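Probable translation factor yciO (Escherichia coli, PDB 1KK9) is of unknown function but probably binds double-stranded RNA. Local coordinates at residues R70-P75 with S159-G164. Residues are numbered along the deposited sequence; the frame is centred on the assembly and turned at random.
With SO4 (sulfate ion), chain B.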
# COMPACT_ATOMS: atom_id res chain seq x y z
N ARG A 70 -4.93 -11.31 7.80
CA ARG A 70 -5.27 -11.54 9.19
C ARG A 70 -4.78 -10.45 10.14
O ARG A 70 -5.40 -10.21 11.18
CB ARG A 70 -4.77 -12.91 9.63
CG ARG A 70 -5.59 -14.03 8.97
CD ARG A 70 -5.15 -15.41 9.37
NE ARG A 70 -6.03 -16.44 8.82
CZ ARG A 70 -6.27 -16.61 7.52
NH1 ARG A 70 -5.69 -15.82 6.61
NH2 ARG A 70 -7.08 -17.58 7.11
N ILE A 71 -3.68 -9.78 9.79
CA ILE A 71 -3.17 -8.70 10.62
C ILE A 71 -4.07 -7.49 10.40
O ILE A 71 -4.42 -6.80 11.35
CB ILE A 71 -1.72 -8.31 10.25
CG1 ILE A 71 -0.78 -9.48 10.56
CG2 ILE A 71 -1.28 -7.07 11.04
CD1 ILE A 71 0.62 -9.30 10.03
N ARG A 72 -4.46 -7.27 9.15
CA ARG A 72 -5.33 -6.15 8.79
C ARG A 72 -6.81 -6.42 9.08
O ARG A 72 -7.59 -5.47 9.26
CB ARG A 72 -5.18 -5.84 7.30
CG ARG A 72 -6.13 -4.77 6.76
CD ARG A 72 -5.73 -3.36 7.22
NE ARG A 72 -6.56 -2.32 6.60
CZ ARG A 72 -7.78 -2.00 7.01
NH1 ARG A 72 -8.33 -2.62 8.04
NH2 ARG A 72 -8.46 -1.05 6.37
N GLN A 73 -7.19 -7.69 9.14
CA GLN A 73 -8.58 -8.08 9.35
C GLN A 73 -9.37 -7.29 8.33
O GLN A 73 -10.30 -6.56 8.66
CB GLN A 73 -9.05 -7.75 10.77
CG GLN A 73 -8.59 -8.74 11.83
CD GLN A 73 -9.00 -10.17 11.51
OE1 GLN A 73 -10.12 -10.43 11.06
NE2 GLN A 73 -8.09 -11.11 11.77
N LEU A 74 -8.95 -7.44 7.08
CA LEU A 74 -9.58 -6.75 5.96
C LEU A 74 -11.06 -7.06 5.92
O LEU A 74 -11.46 -8.21 5.84
CB LEU A 74 -8.95 -7.22 4.64
CG LEU A 74 -8.13 -6.25 3.80
CD1 LEU A 74 -8.25 -6.68 2.34
CD2 LEU A 74 -8.63 -4.81 3.97
N PRO A 75 -11.90 -6.02 5.96
CA PRO A 75 -13.34 -6.29 5.92
C PRO A 75 -13.76 -6.92 4.60
O PRO A 75 -13.11 -6.75 3.56
CB PRO A 75 -13.94 -4.90 6.10
CG PRO A 75 -12.93 -4.20 6.95
CD PRO A 75 -11.64 -4.61 6.30
N SER A 159 -3.03 -0.67 4.35
CA SER A 159 -2.52 0.27 5.32
C SER A 159 -2.45 -0.52 6.62
O SER A 159 -3.14 -1.54 6.77
CB SER A 159 -3.49 1.44 5.48
OG SER A 159 -3.72 2.09 4.23
N LEU A 160 -1.62 -0.08 7.55
CA LEU A 160 -1.52 -0.77 8.82
C LEU A 160 -2.41 -0.02 9.78
O LEU A 160 -2.01 0.95 10.41
CB LEU A 160 -0.09 -0.80 9.35
CG LEU A 160 0.10 -1.53 10.69
CD1 LEU A 160 -0.39 -2.97 10.59
CD2 LEU A 160 1.56 -1.49 11.08
N MSE A 161 -3.65 -0.48 9.88
CA MSE A 161 -4.63 0.13 10.76
C MSE A 161 -4.68 -0.62 12.09
O MSE A 161 -4.67 -1.86 12.12
CB MSE A 161 -6.02 0.08 10.13
CG MSE A 161 -6.06 0.32 8.64
SE MSE A 161 -6.37 2.18 8.18
CE MSE A 161 -7.91 2.60 9.26
N LEU A 162 -4.72 0.13 13.19
CA LEU A 162 -4.84 -0.48 14.49
C LEU A 162 -6.25 -1.06 14.40
O LEU A 162 -7.21 -0.33 14.20
CB LEU A 162 -4.76 0.60 15.57
CG LEU A 162 -3.59 1.55 15.36
CD1 LEU A 162 -4.00 2.56 14.32
CD2 LEU A 162 -3.19 2.26 16.64
N PRO A 163 -6.38 -2.40 14.47
CA PRO A 163 -7.70 -3.03 14.38
C PRO A 163 -8.91 -2.27 14.91
O PRO A 163 -8.88 -1.63 15.99
CB PRO A 163 -7.48 -4.36 15.08
CG PRO A 163 -6.10 -4.75 14.57
CD PRO A 163 -5.32 -3.42 14.61
N GLY A 164 -9.98 -2.35 14.13
CA GLY A 164 -11.22 -1.69 14.46
C GLY A 164 -11.09 -0.22 14.17
O GLY A 164 -12.02 0.40 13.66
S SO4 B . -6.60 0.32 3.37
O1 SO4 B . -5.69 -0.68 3.94
O2 SO4 B . -7.20 -0.20 2.13
O3 SO4 B . -7.66 0.61 4.35
O4 SO4 B . -5.88 1.56 3.03
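With CG anti to the backbone N (chi1 175°) and a bend at chi2, the side chain of R72 leaves the last turn of helix 62-72 and runs to 159-164, where M161 lies beside it pointing the same way. M161 is selenomethionine, and its CG sits over the centre of one guanidinium face, 3.3 Å from CZ of R72; CD2 of L74 covers the opposite face, so the flat group is sandwiched between two aliphatic carbons. Its edge is turned to a sulfate ion, probably from the crystallisation liquor. NE of R72 donates almost straight to sulfate O1 (3.2 Å, 170°), and NH2 of R72 to O3 (2.7 Å, 163°). From the end of strand 155-159, S159 N reaches the same O1 at 2.7 Å, while S159 OG binds O4. NE2 of H78 and NH1 of R211 also hydrogen-bond this sulfate, in the YrdC-like alpha/beta fold, where strand 155-159 runs out into the loop before helix 172-179; such a site would be consistent with binding phosphates of RNA, as is inferred for this family. Replacing R72 with an alanine would probably cost the sulfate two of its donors and leave M161 CG without the flat group it packs on. Deeper in, CG2 of I71 touches CD1 of L160 at 4.2 Å, and both side chains also rest on L55 of strand 52-57 and on helix 172-179.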